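Local coordinates for plasmin and fibronectin-binding protein A (Streptococcus pneumoniae, PDB 4MR0), which acts as a fibronectin-dependent adhesin and invasin and binds human fibronectin, plasmin, plasminogen and serum albumin, at residues L279-R284 with T330-Y335; L345-G350 with M374-V379; K365-H370 with L388-R393; V432-I437 with T465-V470; K444-R449 with N482-R487. All coordinates share one frame; numbering follows the deposited sequence.

Contact 1: L279-R284 with T330-Y335; sequences LVDNSR and TIQNSY
D281 meets Q332 and N333 on the outer face of two neighbouring rungs of a parallel beta-helix, the pectate lyase-like fold of this adhesin. Strands 279-281 and 330-332 run parallel, with their axes 4.9 Å apart. The D281 side chain leaves with CG anti to its N (chi1 -176°). Its CB lies 4.2 Å from Q332 CG, at the limit of contact. D281 CG comes 3.4 Å from Q332 NE2. OD1 does most of the work. It accepts N333 ND2 at 3.0 Å, on the syn side of the carboxylate but 23° out of its plane. Q332 NE2 adds a weak bond to the same oxygen at 3.3 Å. OD2 is turned further off, 3.5 Å from Q332 NE2. The carboxylate stands steeply to the Q332 amide, with the planes 76° apart.

On the inner face, the V280 CG2 branch packs beside I331 CD1. After the strands, N282 and N333 both take left-handed backbone angles and turn the rung. Two serines then face the interior and tie down the turn. S334 OG accepts S283 N and donates to Q332 O, which also takes N282 N. S283 OG plays a similar part one rung back, donating to D281 O and bonding V259 N. The outer groups beyond the turn lead away: R284 reaches T260 and N258, and Y335 OH bonds D372. The backbones pair again where Y335 N donates to S283 O, 2.8 Å away.

Contact 2: L345-G350 with M374-V379; sequences LVTAIG and MMYAGV
M375 is extended as far as SD (chi1 178°), then bends at chi3 and lays CE against V346. The V346 torsion (chi1 177°) sets CG1 opposite the backbone N and presents both branches to that methyl. CE is 3.4 Å from V346 CG2, tighter than usual carbon contact. Y376 CB packs on V346 CG1 at 3.7 Å, and the ring edge at CD2 comes 3.7 Å from T347 OG1. M374 is bent at chi2 and chi3, which brings its CE to 4.0 Å from L345 CB and its SD to 4.1 Å from A348 CB.

The backbones pair on the approach to a corner of the parallel beta-helix. V346 O is gripped twice, by Y376 N at 2.8 Å and by A377 N at 3.1 Å, both in the carbonyl plane. L345 O takes M375 N. At the corner itself, A348 N donates to A377 O and I349 N to G378 O. A348 CB presses close to G378 O, at 3.2 Å. L345 N is buried without a polar partner in the model.

The contact joins PbH1 repeats 2 and 3, next to each other along the axis. I299 of helix 296-299 packs on V346 and M375. F336 of strand 329-337 meets L345, A348 and M374. From strand 364-372, F371 packs on A348 and I349, and I366 on I349 and V379, in the hydrophobic core.

Contact 3: K365-H370 with L388-R393; sequences KILNNH and LIKGNR
N392 reaches across to I366 and N369 in the interior of the parallel beta-helix and forms a step of an asparagine ladder. This is the tight part of the contact. N392 ND2 donates to I366 O at 2.9 Å, from above the carbonyl plane, and I366 O also takes K390 N. N392 OD1 accepts N369 N at 2.8 Å. The amides of N369 and N392 lie alongside each other, their planes only 7° apart. The next step is N436, which bonds N392 N and I389 O. On the inner face, I366 CD1 lies 4.3 Å from I389 CG1.

The outer side is more open. L367 and L388 meet there through their CD2 methyls, 4.1 Å apart. At the turn, N368 ND2 donates to G391 O at 3.2 Å, coming from above the carbonyl plane. G391 has no side chain, which leaves room for that amide.

Farther out, R393 sets its CG trans to the amide nitrogen (chi1 168°), stays extended to NE and lies along H370. Its guanidinium stacks flat on the imidazole, with centres 4.4 Å apart and planes 26° apart. D395 OD2 holds both groups, by a salt bridge to R393 NE and a hydrogen bond to H370 NE2, and probably fixes the pair. R393 CD also makes a CH-pi contact over the same ring, 4.0 Å from the H370 centroid.

Contact 4: V432-I437 with T465-V470; sequences VIAENI and TVTKNV
T467 and A434 pair on the outer face of two parallel beta-helix strands. T467 holds OG1 between its N and carbonyl carbon (chi1 57°), a crowded position. This brings OG1 3.5 Å from A434 CB and also to a water 2.9 Å away. The water donates to E435 OE2 at 3.0 Å and so links the two rungs. E435 and K468 both have left-handed backbone angles at the turn. Both side chains start with CG anti to the carbonyl carbon and run alongside each other. E435 CG meets K468 CB at 3.9 Å. Their opposite charges end well apart, with E435 OE2 and K468 NZ separated by 6.2 Å.

Nearer the strand start, V432 CG2 touches T465 CB. On the inner face, I433 has CG1 anti to its carbonyl carbon (chi1 -60°). Its CG2 therefore points at the N469 amide, and its CD1 packs 4.4 Å from V466 CG2. N436 and N469 share nearly the same first torsion. Their amides lie side by side, with planes 10° apart. They continue the ladder of contact 3, and N497 bonds N469 N and V466 O from the other direction. The backbones are held by four bonds, among them V470 N to N436 O at 2.8 Å.

Side-by-side, nearly coplanar amides thus lie in the interior beside backbone groups, while outside a shared water, and no direct ion pair, joins the charged turn to T467.

Contact 5: K444-R449 with N482-R487; sequences KTKAIR and NIELLR
E484 OE1 lies between K446 and R449 on a face of the parallel beta-helix, where strands 445-451 and 483-486 belong to neighbouring rungs. K446 NZ and R449 NE each form a salt bridge to this one oxygen at 3.0 Å, and both hydrogen bonds are weak. The R449 guanidinium and the carboxylate stand 78° apart. OE1 lies at the guanidinium edge. A water ties their other ends, accepting from R449 NH2 and donating to E484 OE2 at 2.7 Å. Two positive partners probably favour the charged carboxylate.

The side-chain torsions place these groups. R449 is stretched out from CG to NE and runs beside E484. K446 bends at CD and CE, and its CE lies 3.4 Å from E484 CB. Farther out, D453 forms a salt bridge to R449 NH2, and N414 bonds NH1.

The backbone sets the register beneath. I448 N donates to N482 O at 3.1 Å, nearly straight, and A447 N adds a weak bond to the same oxygen. E484 N donates to I448 O. Facing inward, A447 packs on F438 and I471, and I448 CB lies 4.3 Å from I483 CG1.

How the contacts relate
Contacts 1, 3 and 4 lie along one face of the beta-helix, and adjoining strands link them. S334 O probably bonds H370 N between contacts 1 and 3, and N392 O probably bonds I437 N between contacts 3 and 4. Contacts 2 and 5 both reach a second sheet and meet this face across the core, contact 2 through I349 and V379, contact 5 through I448. Contact 2 is almost wholly buried and is mostly apolar, with methionines and aliphatics. The others are partly exposed and carry polar groups outside. Their interior turns differ: serines serve in contact 1, asparagines in contacts 3 and 4. Salt bridges cross between segments in contact 5 alone.

Contact 1: L279-R284 with T330-Y335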
# COMPACT_ATOMS: atom_id res chain seq x y z
N LEU A 279 -2.74 8.14 10.74
CA LEU A 279 -1.73 7.21 11.20
C LEU A 279 -2.32 5.81 11.37
O LEU A 279 -3.38 5.65 11.95
CB LEU A 279 -1.16 7.67 12.56
CG LEU A 279 -0.18 6.74 13.27
CD1 LEU A 279 1.12 6.66 12.48
CD2 LEU A 279 0.11 7.26 14.69
N VAL A 280 -1.63 4.82 10.82
CA VAL A 280 -2.01 3.43 10.98
C VAL A 280 -0.75 2.92 11.67
O VAL A 280 0.34 3.01 11.12
CB VAL A 280 -2.21 2.74 9.62
CG1 VAL A 280 -2.45 1.24 9.83
CG2 VAL A 280 -3.42 3.37 8.89
N ASP A 281 -0.90 2.40 12.88
CA ASP A 281 0.27 1.96 13.65
C ASP A 281 0.10 0.63 14.37
O ASP A 281 -0.99 0.30 14.85
CB ASP A 281 0.62 3.08 14.65
CG ASP A 281 1.90 2.80 15.45
OD1 ASP A 281 2.79 2.08 14.96
OD2 ASP A 281 2.01 3.33 16.58
N ASN A 282 1.19 -0.14 14.42
CA ASN A 282 1.24 -1.41 15.14
C ASN A 282 0.07 -2.37 14.88
O ASN A 282 -0.44 -3.01 15.80
CB ASN A 282 1.36 -1.11 16.64
CG ASN A 282 1.76 -2.32 17.46
OD1 ASN A 282 2.58 -3.13 17.04
ND2 ASN A 282 1.18 -2.45 18.65
N SER A 283 -0.32 -2.48 13.62
CA SER A 283 -1.43 -3.33 13.24
C SER A 283 -0.97 -4.49 12.38
O SER A 283 0.17 -4.53 11.92
CB SER A 283 -2.48 -2.51 12.48
OG SER A 283 -3.04 -1.51 13.31
N ARG A 284 -1.89 -5.43 12.15
CA ARG A 284 -1.62 -6.62 11.36
C ARG A 284 -2.70 -6.79 10.30
O ARG A 284 -3.90 -6.75 10.61
CB ARG A 284 -1.60 -7.85 12.28
CG ARG A 284 -0.48 -7.81 13.32
CD ARG A 284 -0.93 -8.49 14.62
NE ARG A 284 -1.96 -7.71 15.31
CZ ARG A 284 -1.74 -6.55 15.92
NH1 ARG A 284 -0.53 -6.01 15.94
NH2 ARG A 284 -2.75 -5.92 16.52
N THR A 330 0.93 8.26 7.54
CA THR A 330 2.04 7.41 7.98
C THR A 330 1.53 6.02 8.35
O THR A 330 0.61 5.88 9.16
CB THR A 330 2.76 7.99 9.23
OG1 THR A 330 3.28 9.29 8.95
CG2 THR A 330 3.93 7.08 9.64
N ILE A 331 2.12 5.01 7.73
CA ILE A 331 1.80 3.62 8.01
C ILE A 331 3.10 3.14 8.64
O ILE A 331 4.16 3.27 8.03
CB ILE A 331 1.55 2.80 6.71
CG1 ILE A 331 0.59 3.56 5.79
CG2 ILE A 331 0.96 1.44 7.06
CD1 ILE A 331 -0.79 3.80 6.39
N GLN A 332 3.05 2.61 9.86
CA GLN A 332 4.29 2.18 10.51
C GLN A 332 4.14 1.03 11.48
O GLN A 332 3.06 0.79 12.01
CB GLN A 332 4.89 3.37 11.26
CG GLN A 332 3.95 3.94 12.32
CD GLN A 332 4.61 5.01 13.17
OE1 GLN A 332 5.38 5.83 12.67
NE2 GLN A 332 4.29 5.01 14.46
N ASN A 333 5.25 0.34 11.71
CA ASN A 333 5.33 -0.77 12.66
C ASN A 333 4.23 -1.81 12.50
O ASN A 333 3.81 -2.43 13.48
CB ASN A 333 5.31 -0.23 14.09
CG ASN A 333 6.25 0.95 14.27
OD1 ASN A 333 7.38 0.93 13.80
ND2 ASN A 333 5.78 1.99 14.97
N SER A 334 3.78 -2.02 11.27
CA SER A 334 2.71 -2.97 11.04
C SER A 334 3.15 -4.18 10.23
O SER A 334 4.14 -4.13 9.51
CB SER A 334 1.53 -2.27 10.36
OG SER A 334 1.02 -1.25 11.21
N TYR A 335 2.39 -5.25 10.35
CA TYR A 335 2.69 -6.49 9.66
C TYR A 335 1.66 -6.82 8.59
O TYR A 335 0.45 -6.65 8.79
CB TYR A 335 2.79 -7.63 10.69
CG TYR A 335 2.93 -9.01 10.09
CD1 TYR A 335 1.83 -9.69 9.59
CD2 TYR A 335 4.18 -9.63 10.02
CE1 TYR A 335 1.95 -10.95 9.03
CE2 TYR A 335 4.32 -10.90 9.46
CZ TYR A 335 3.20 -11.55 8.97
OH TYR A 335 3.33 -12.79 8.40

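Contact 2: L345-G350 with M374-V379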
# COMPACT_ATOMS: atom_id res chain seq x y z
N LEU A 345 -1.58 -10.89 0.94
CA LEU A 345 -2.13 -9.69 0.32
C LEU A 345 -1.44 -9.51 -1.03
O LEU A 345 -0.32 -9.98 -1.22
CB LEU A 345 -1.83 -8.47 1.20
CG LEU A 345 -2.03 -8.61 2.72
CD1 LEU A 345 -1.67 -7.29 3.39
CD2 LEU A 345 -3.47 -8.99 3.03
N VAL A 346 -2.11 -8.86 -1.97
CA VAL A 346 -1.54 -8.63 -3.29
C VAL A 346 -0.56 -7.45 -3.21
O VAL A 346 0.61 -7.56 -3.57
CB VAL A 346 -2.65 -8.33 -4.33
CG1 VAL A 346 -2.03 -8.03 -5.69
CG2 VAL A 346 -3.58 -9.54 -4.43
N THR A 347 -1.07 -6.32 -2.73
CA THR A 347 -0.27 -5.10 -2.58
C THR A 347 -0.62 -4.55 -1.21
O THR A 347 -1.79 -4.28 -0.93
CB THR A 347 -0.64 -4.06 -3.66
OG1 THR A 347 -0.24 -4.55 -4.94
CG2 THR A 347 0.06 -2.73 -3.39
N ALA A 348 0.37 -4.37 -0.35
CA ALA A 348 0.09 -3.87 0.99
C ALA A 348 -0.34 -2.41 1.04
O ALA A 348 -1.36 -2.08 1.66
CB ALA A 348 1.30 -4.08 1.90
N ILE A 349 0.41 -1.54 0.38
CA ILE A 349 0.13 -0.11 0.42
C ILE A 349 0.36 0.60 -0.91
O ILE A 349 1.31 0.29 -1.62
CB ILE A 349 1.07 0.60 1.45
CG1 ILE A 349 0.98 -0.10 2.81
CG2 ILE A 349 0.69 2.07 1.58
CD1 ILE A 349 2.09 0.33 3.78
N GLY A 350 -0.51 1.55 -1.23
CA GLY A 350 -0.31 2.31 -2.45
C GLY A 350 -1.59 2.79 -3.10
O GLY A 350 -2.60 2.99 -2.44
N MET A 374 4.21 -10.66 -0.02
CA MET A 374 3.09 -10.11 -0.79
C MET A 374 3.14 -10.73 -2.19
O MET A 374 4.21 -11.09 -2.67
CB MET A 374 3.21 -8.58 -0.91
CG MET A 374 2.36 -7.79 0.10
SD MET A 374 2.71 -7.97 1.86
CE MET A 374 1.84 -9.55 2.22
N MET A 375 1.98 -10.84 -2.83
CA MET A 375 1.91 -11.44 -4.16
C MET A 375 2.43 -10.53 -5.28
O MET A 375 3.00 -11.01 -6.26
CB MET A 375 0.45 -11.83 -4.46
CG MET A 375 0.24 -12.42 -5.85
SD MET A 375 -1.52 -12.80 -6.15
CE MET A 375 -2.03 -11.35 -6.90
N TYR A 376 2.27 -9.22 -5.12
CA TYR A 376 2.71 -8.30 -6.16
C TYR A 376 3.68 -7.23 -5.70
O TYR A 376 4.66 -6.93 -6.40
CB TYR A 376 1.49 -7.65 -6.81
CG TYR A 376 1.80 -6.80 -8.02
CD1 TYR A 376 2.77 -7.20 -8.94
CD2 TYR A 376 1.11 -5.61 -8.25
CE1 TYR A 376 3.03 -6.43 -10.07
CE2 TYR A 376 1.37 -4.84 -9.39
CZ TYR A 376 2.34 -5.26 -10.29
OH TYR A 376 2.60 -4.51 -11.41
N ALA A 377 3.42 -6.65 -4.53
CA ALA A 377 4.29 -5.60 -4.04
C ALA A 377 3.97 -5.20 -2.61
O ALA A 377 2.82 -5.31 -2.17
CB ALA A 377 4.18 -4.38 -4.94
N GLY A 378 4.98 -4.74 -1.89
CA GLY A 378 4.75 -4.28 -0.54
C GLY A 378 4.21 -2.86 -0.67
O GLY A 378 3.25 -2.47 0.01
N VAL A 379 4.82 -2.11 -1.58
CA VAL A 379 4.45 -0.72 -1.83
C VAL A 379 4.45 -0.43 -3.33
O VAL A 379 5.46 -0.61 -4.00
CB VAL A 379 5.47 0.24 -1.14
CG1 VAL A 379 5.11 1.69 -1.42
CG2 VAL A 379 5.51 -0.03 0.36

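Contact 3: K365-H370 with L388-R393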
# COMPACT_ATOMS: atom_id res chain seq x y z
N LYS A 365 4.60 8.55 4.64
CA LYS A 365 5.70 7.84 5.27
C LYS A 365 5.31 6.40 5.55
O LYS A 365 4.29 6.13 6.16
CB LYS A 365 6.09 8.53 6.58
CG LYS A 365 6.58 9.95 6.39
CD LYS A 365 6.88 10.61 7.74
CE LYS A 365 7.48 11.99 7.52
NZ LYS A 365 7.54 12.77 8.79
N ILE A 366 6.14 5.47 5.09
CA ILE A 366 5.90 4.05 5.27
C ILE A 366 7.13 3.59 6.02
O ILE A 366 8.19 3.41 5.44
CB ILE A 366 5.77 3.36 3.90
CG1 ILE A 366 4.54 3.93 3.18
CG2 ILE A 366 5.68 1.85 4.07
CD1 ILE A 366 4.37 3.48 1.75
N LEU A 367 6.95 3.40 7.33
CA LEU A 367 8.06 3.08 8.22
C LEU A 367 8.04 1.80 9.04
O LEU A 367 7.04 1.42 9.63
CB LEU A 367 8.22 4.24 9.20
CG LEU A 367 8.06 5.65 8.62
CD1 LEU A 367 7.97 6.65 9.77
CD2 LEU A 367 9.23 5.99 7.70
N ASN A 368 9.20 1.15 9.08
CA ASN A 368 9.38 -0.03 9.89
C ASN A 368 8.25 -1.07 9.84
O ASN A 368 7.83 -1.56 10.89
CB ASN A 368 9.60 0.42 11.34
CG ASN A 368 10.72 1.44 11.46
OD1 ASN A 368 10.69 2.32 12.33
ND2 ASN A 368 11.72 1.33 10.59
N ASN A 369 7.75 -1.38 8.65
CA ASN A 369 6.70 -2.39 8.50
C ASN A 369 7.32 -3.69 8.01
O ASN A 369 8.44 -3.69 7.49
CB ASN A 369 5.65 -1.96 7.47
CG ASN A 369 4.99 -0.64 7.82
OD1 ASN A 369 5.29 0.40 7.22
ND2 ASN A 369 4.09 -0.68 8.79
N HIS A 370 6.58 -4.79 8.17
CA HIS A 370 7.05 -6.09 7.69
C HIS A 370 6.07 -6.57 6.61
O HIS A 370 4.92 -6.90 6.91
CB HIS A 370 7.09 -7.11 8.84
CG HIS A 370 7.61 -8.45 8.43
ND1 HIS A 370 7.76 -9.50 9.32
CD2 HIS A 370 8.03 -8.92 7.23
CE1 HIS A 370 8.24 -10.55 8.69
NE2 HIS A 370 8.42 -10.23 7.42
N LEU A 388 8.38 8.63 1.77
CA LEU A 388 9.51 8.06 2.48
C LEU A 388 9.18 6.62 2.84
O LEU A 388 8.26 6.35 3.62
CB LEU A 388 9.81 8.86 3.76
CG LEU A 388 10.94 8.28 4.63
CD1 LEU A 388 12.23 8.20 3.82
CD2 LEU A 388 11.14 9.14 5.88
N ILE A 389 9.92 5.70 2.23
CA ILE A 389 9.76 4.27 2.47
C ILE A 389 11.07 3.90 3.16
O ILE A 389 12.10 3.71 2.50
CB ILE A 389 9.62 3.51 1.14
CG1 ILE A 389 8.40 4.05 0.39
CG2 ILE A 389 9.49 2.02 1.41
CD1 ILE A 389 8.44 3.81 -1.11
N LYS A 390 11.02 3.79 4.48
CA LYS A 390 12.23 3.54 5.26
C LYS A 390 12.18 2.49 6.36
O LYS A 390 11.19 2.38 7.10
CB LYS A 390 12.68 4.88 5.85
CG LYS A 390 13.87 4.82 6.77
CD LYS A 390 14.43 6.22 6.95
CE LYS A 390 14.57 6.59 8.42
NZ LYS A 390 13.25 6.63 9.10
N GLY A 391 13.26 1.72 6.45
CA GLY A 391 13.39 0.71 7.48
C GLY A 391 12.40 -0.43 7.47
O GLY A 391 12.14 -1.04 8.51
N ASN A 392 11.83 -0.73 6.30
CA ASN A 392 10.86 -1.81 6.18
C ASN A 392 11.55 -3.12 5.82
O ASN A 392 12.68 -3.13 5.33
CB ASN A 392 9.85 -1.47 5.08
CG ASN A 392 9.07 -0.21 5.38
OD1 ASN A 392 8.13 -0.21 6.17
ND2 ASN A 392 9.47 0.89 4.74
N ARG A 393 10.87 -4.22 6.08
CA ARG A 393 11.39 -5.54 5.76
C ARG A 393 10.46 -6.18 4.73
O ARG A 393 9.27 -6.39 5.00
CB ARG A 393 11.47 -6.40 7.02
CG ARG A 393 11.72 -7.87 6.73
CD ARG A 393 11.90 -8.65 8.02
NE ARG A 393 11.92 -10.09 7.78
CZ ARG A 393 12.09 -11.00 8.73
NH1 ARG A 393 12.24 -10.62 9.99
NH2 ARG A 393 12.08 -12.29 8.42

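Contact 4: V432-I437 with T465-V470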
# COMPACT_ATOMS: atom_id res chain seq x y z
N VAL A 432 11.86 8.73 -1.56
CA VAL A 432 13.05 8.23 -0.88
C VAL A 432 12.79 6.81 -0.43
O VAL A 432 11.81 6.53 0.27
CB VAL A 432 13.42 9.11 0.34
CG1 VAL A 432 14.61 8.52 1.09
CG2 VAL A 432 13.74 10.52 -0.12
N ILE A 433 13.65 5.90 -0.87
CA ILE A 433 13.57 4.49 -0.53
C ILE A 433 14.89 4.23 0.19
O ILE A 433 15.93 4.08 -0.45
CB ILE A 433 13.47 3.63 -1.81
CG1 ILE A 433 12.21 4.03 -2.57
CG2 ILE A 433 13.43 2.16 -1.46
CD1 ILE A 433 12.15 3.49 -3.99
N ALA A 434 14.85 4.17 1.51
CA ALA A 434 16.08 4.01 2.28
C ALA A 434 16.06 3.01 3.41
O ALA A 434 15.04 2.79 4.05
CB ALA A 434 16.49 5.36 2.82
N GLU A 435 17.22 2.41 3.65
CA GLU A 435 17.41 1.48 4.75
C GLU A 435 16.38 0.36 4.89
O GLU A 435 16.01 -0.02 6.00
CB GLU A 435 17.47 2.29 6.06
CG GLU A 435 18.58 3.34 6.08
CD GLU A 435 18.23 4.56 6.93
OE1 GLU A 435 17.93 4.39 8.14
OE2 GLU A 435 18.26 5.69 6.39
N ASN A 436 15.91 -0.16 3.76
CA ASN A 436 14.94 -1.26 3.79
C ASN A 436 15.71 -2.57 3.58
O ASN A 436 16.77 -2.57 2.95
CB ASN A 436 13.91 -1.10 2.66
CG ASN A 436 13.09 0.16 2.79
OD1 ASN A 436 12.18 0.24 3.61
ND2 ASN A 436 13.43 1.17 1.99
N ILE A 437 15.18 -3.67 4.10
CA ILE A 437 15.82 -4.96 3.93
C ILE A 437 14.92 -5.83 3.07
O ILE A 437 13.71 -5.92 3.32
CB ILE A 437 16.04 -5.69 5.27
CG1 ILE A 437 16.85 -4.82 6.23
CG2 ILE A 437 16.78 -7.02 5.03
CD1 ILE A 437 16.05 -3.72 6.88
N THR A 465 15.52 8.88 -4.66
CA THR A 465 16.68 8.49 -3.86
C THR A 465 16.54 7.06 -3.35
O THR A 465 15.56 6.71 -2.69
CB THR A 465 16.86 9.42 -2.63
OG1 THR A 465 17.12 10.75 -3.08
CG2 THR A 465 18.02 8.95 -1.76
N VAL A 466 17.53 6.23 -3.67
CA VAL A 466 17.55 4.84 -3.24
C VAL A 466 18.88 4.67 -2.51
O VAL A 466 19.94 4.52 -3.14
CB VAL A 466 17.49 3.87 -4.43
CG1 VAL A 466 17.47 2.43 -3.93
CG2 VAL A 466 16.25 4.16 -5.28
N THR A 467 18.83 4.68 -1.18
CA THR A 467 20.05 4.59 -0.38
C THR A 467 20.04 3.61 0.78
O THR A 467 19.01 3.38 1.41
CB THR A 467 20.39 5.96 0.22
OG1 THR A 467 19.26 6.42 1.00
CG2 THR A 467 20.69 6.97 -0.87
N LYS A 468 21.22 3.07 1.07
CA LYS A 468 21.43 2.16 2.18
C LYS A 468 20.46 1.01 2.33
O LYS A 468 20.20 0.55 3.44
CB LYS A 468 21.50 2.96 3.49
CG LYS A 468 22.75 3.85 3.57
CD LYS A 468 22.90 4.53 4.92
CE LYS A 468 24.24 5.27 5.00
NZ LYS A 468 24.43 6.02 6.28
N ASN A 469 19.91 0.53 1.22
CA ASN A 469 19.01 -0.61 1.28
C ASN A 469 19.86 -1.87 1.22
O ASN A 469 20.95 -1.87 0.64
CB ASN A 469 18.04 -0.59 0.10
CG ASN A 469 17.15 0.62 0.10
OD1 ASN A 469 17.43 1.63 -0.55
ND2 ASN A 469 16.06 0.54 0.84
N VAL A 470 19.35 -2.95 1.81
CA VAL A 470 20.05 -4.22 1.80
C VAL A 470 19.18 -5.26 1.10
O VAL A 470 18.09 -5.59 1.57
CB VAL A 470 20.35 -4.71 3.23
CG1 VAL A 470 20.97 -6.11 3.19
CG2 VAL A 470 21.30 -3.74 3.92
O HOH W 1 19.69 6.19 3.84

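Contact 5: K444-R449 with N482-R487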
# COMPACT_ATOMS: atom_id res chain seq x y z
N LYS A 444 11.36 -14.45 -9.83
CA LYS A 444 10.57 -13.50 -10.62
C LYS A 444 10.30 -12.20 -9.88
O LYS A 444 9.61 -11.31 -10.40
CB LYS A 444 9.23 -14.13 -11.01
CG LYS A 444 9.31 -15.21 -12.09
CD LYS A 444 7.93 -15.79 -12.36
CE LYS A 444 7.84 -16.38 -13.76
NZ LYS A 444 8.84 -17.45 -13.99
N THR A 445 10.83 -12.07 -8.67
CA THR A 445 10.61 -10.86 -7.87
C THR A 445 11.76 -9.86 -7.89
O THR A 445 12.91 -10.19 -7.62
CB THR A 445 10.27 -11.21 -6.40
OG1 THR A 445 8.98 -11.83 -6.34
CG2 THR A 445 10.26 -9.96 -5.53
N LYS A 446 11.41 -8.62 -8.22
CA LYS A 446 12.34 -7.51 -8.28
C LYS A 446 12.21 -6.80 -6.93
O LYS A 446 11.10 -6.65 -6.41
CB LYS A 446 11.91 -6.58 -9.42
CG LYS A 446 12.95 -5.56 -9.85
CD LYS A 446 12.34 -4.62 -10.89
CE LYS A 446 13.07 -4.70 -12.22
NZ LYS A 446 12.19 -5.21 -13.31
N ALA A 447 13.33 -6.37 -6.36
CA ALA A 447 13.28 -5.69 -5.07
C ALA A 447 12.72 -4.28 -5.19
O ALA A 447 11.71 -3.94 -4.58
CB ALA A 447 14.67 -5.65 -4.44
N ILE A 448 13.40 -3.46 -5.99
CA ILE A 448 13.02 -2.07 -6.16
C ILE A 448 12.87 -1.64 -7.60
O ILE A 448 13.70 -1.98 -8.46
CB ILE A 448 14.09 -1.14 -5.53
CG1 ILE A 448 14.24 -1.47 -4.04
CG2 ILE A 448 13.71 0.31 -5.74
CD1 ILE A 448 15.42 -0.77 -3.38
N ARG A 449 11.82 -0.87 -7.86
CA ARG A 449 11.55 -0.35 -9.19
C ARG A 449 10.95 1.05 -9.12
O ARG A 449 10.01 1.29 -8.35
CB ARG A 449 10.58 -1.29 -9.92
CG ARG A 449 10.15 -0.82 -11.29
CD ARG A 449 9.29 -1.87 -11.98
NE ARG A 449 9.05 -1.54 -13.38
CZ ARG A 449 8.14 -0.68 -13.81
NH1 ARG A 449 7.35 -0.05 -12.95
NH2 ARG A 449 8.02 -0.44 -15.11
N ASN A 482 17.88 -6.45 -9.63
CA ASN A 482 17.48 -6.25 -8.24
C ASN A 482 16.90 -4.85 -8.08
O ASN A 482 15.92 -4.64 -7.38
CB ASN A 482 18.67 -6.44 -7.30
CG ASN A 482 19.02 -7.90 -7.08
OD1 ASN A 482 20.13 -8.34 -7.38
ND2 ASN A 482 18.07 -8.66 -6.55
N ILE A 483 17.52 -3.88 -8.76
CA ILE A 483 17.07 -2.49 -8.70
C ILE A 483 16.98 -1.89 -10.09
O ILE A 483 17.99 -1.81 -10.81
CB ILE A 483 18.04 -1.64 -7.85
CG1 ILE A 483 18.12 -2.19 -6.43
CG2 ILE A 483 17.59 -0.17 -7.86
CD1 ILE A 483 19.12 -1.49 -5.55
N GLU A 484 15.78 -1.47 -10.47
CA GLU A 484 15.54 -0.87 -11.77
C GLU A 484 15.08 0.58 -11.66
O GLU A 484 14.14 0.89 -10.93
CB GLU A 484 14.49 -1.66 -12.55
CG GLU A 484 13.85 -0.86 -13.68
CD GLU A 484 12.77 -1.61 -14.42
OE1 GLU A 484 11.93 -2.27 -13.76
OE2 GLU A 484 12.74 -1.53 -15.67
N LEU A 485 15.76 1.44 -12.40
CA LEU A 485 15.44 2.86 -12.44
C LEU A 485 15.26 3.19 -13.91
O LEU A 485 16.22 3.22 -14.68
CB LEU A 485 16.58 3.66 -11.81
CG LEU A 485 16.66 3.29 -10.33
CD1 LEU A 485 18.08 3.27 -9.85
CD2 LEU A 485 15.80 4.26 -9.53
N LEU A 486 14.00 3.42 -14.29
CA LEU A 486 13.65 3.69 -15.67
C LEU A 486 13.07 5.08 -15.92
O LEU A 486 12.05 5.46 -15.34
CB LEU A 486 12.66 2.62 -16.14
CG LEU A 486 12.08 2.74 -17.56
CD1 LEU A 486 13.20 2.61 -18.60
CD2 LEU A 486 11.04 1.64 -17.76
N ARG A 487 13.74 5.82 -16.80
CA ARG A 487 13.35 7.16 -17.21
C ARG A 487 13.14 8.20 -16.12
O ARG A 487 12.14 8.93 -16.13
CB ARG A 487 12.11 7.10 -18.10
CG ARG A 487 12.32 6.29 -19.35
CD ARG A 487 11.23 6.53 -20.38
NE ARG A 487 11.33 5.55 -21.45
CZ ARG A 487 10.87 4.30 -21.36
NH1 ARG A 487 10.26 3.90 -20.25
NH2 ARG A 487 11.05 3.46 -22.36
O HOH W 2 10.15 -2.02 -16.30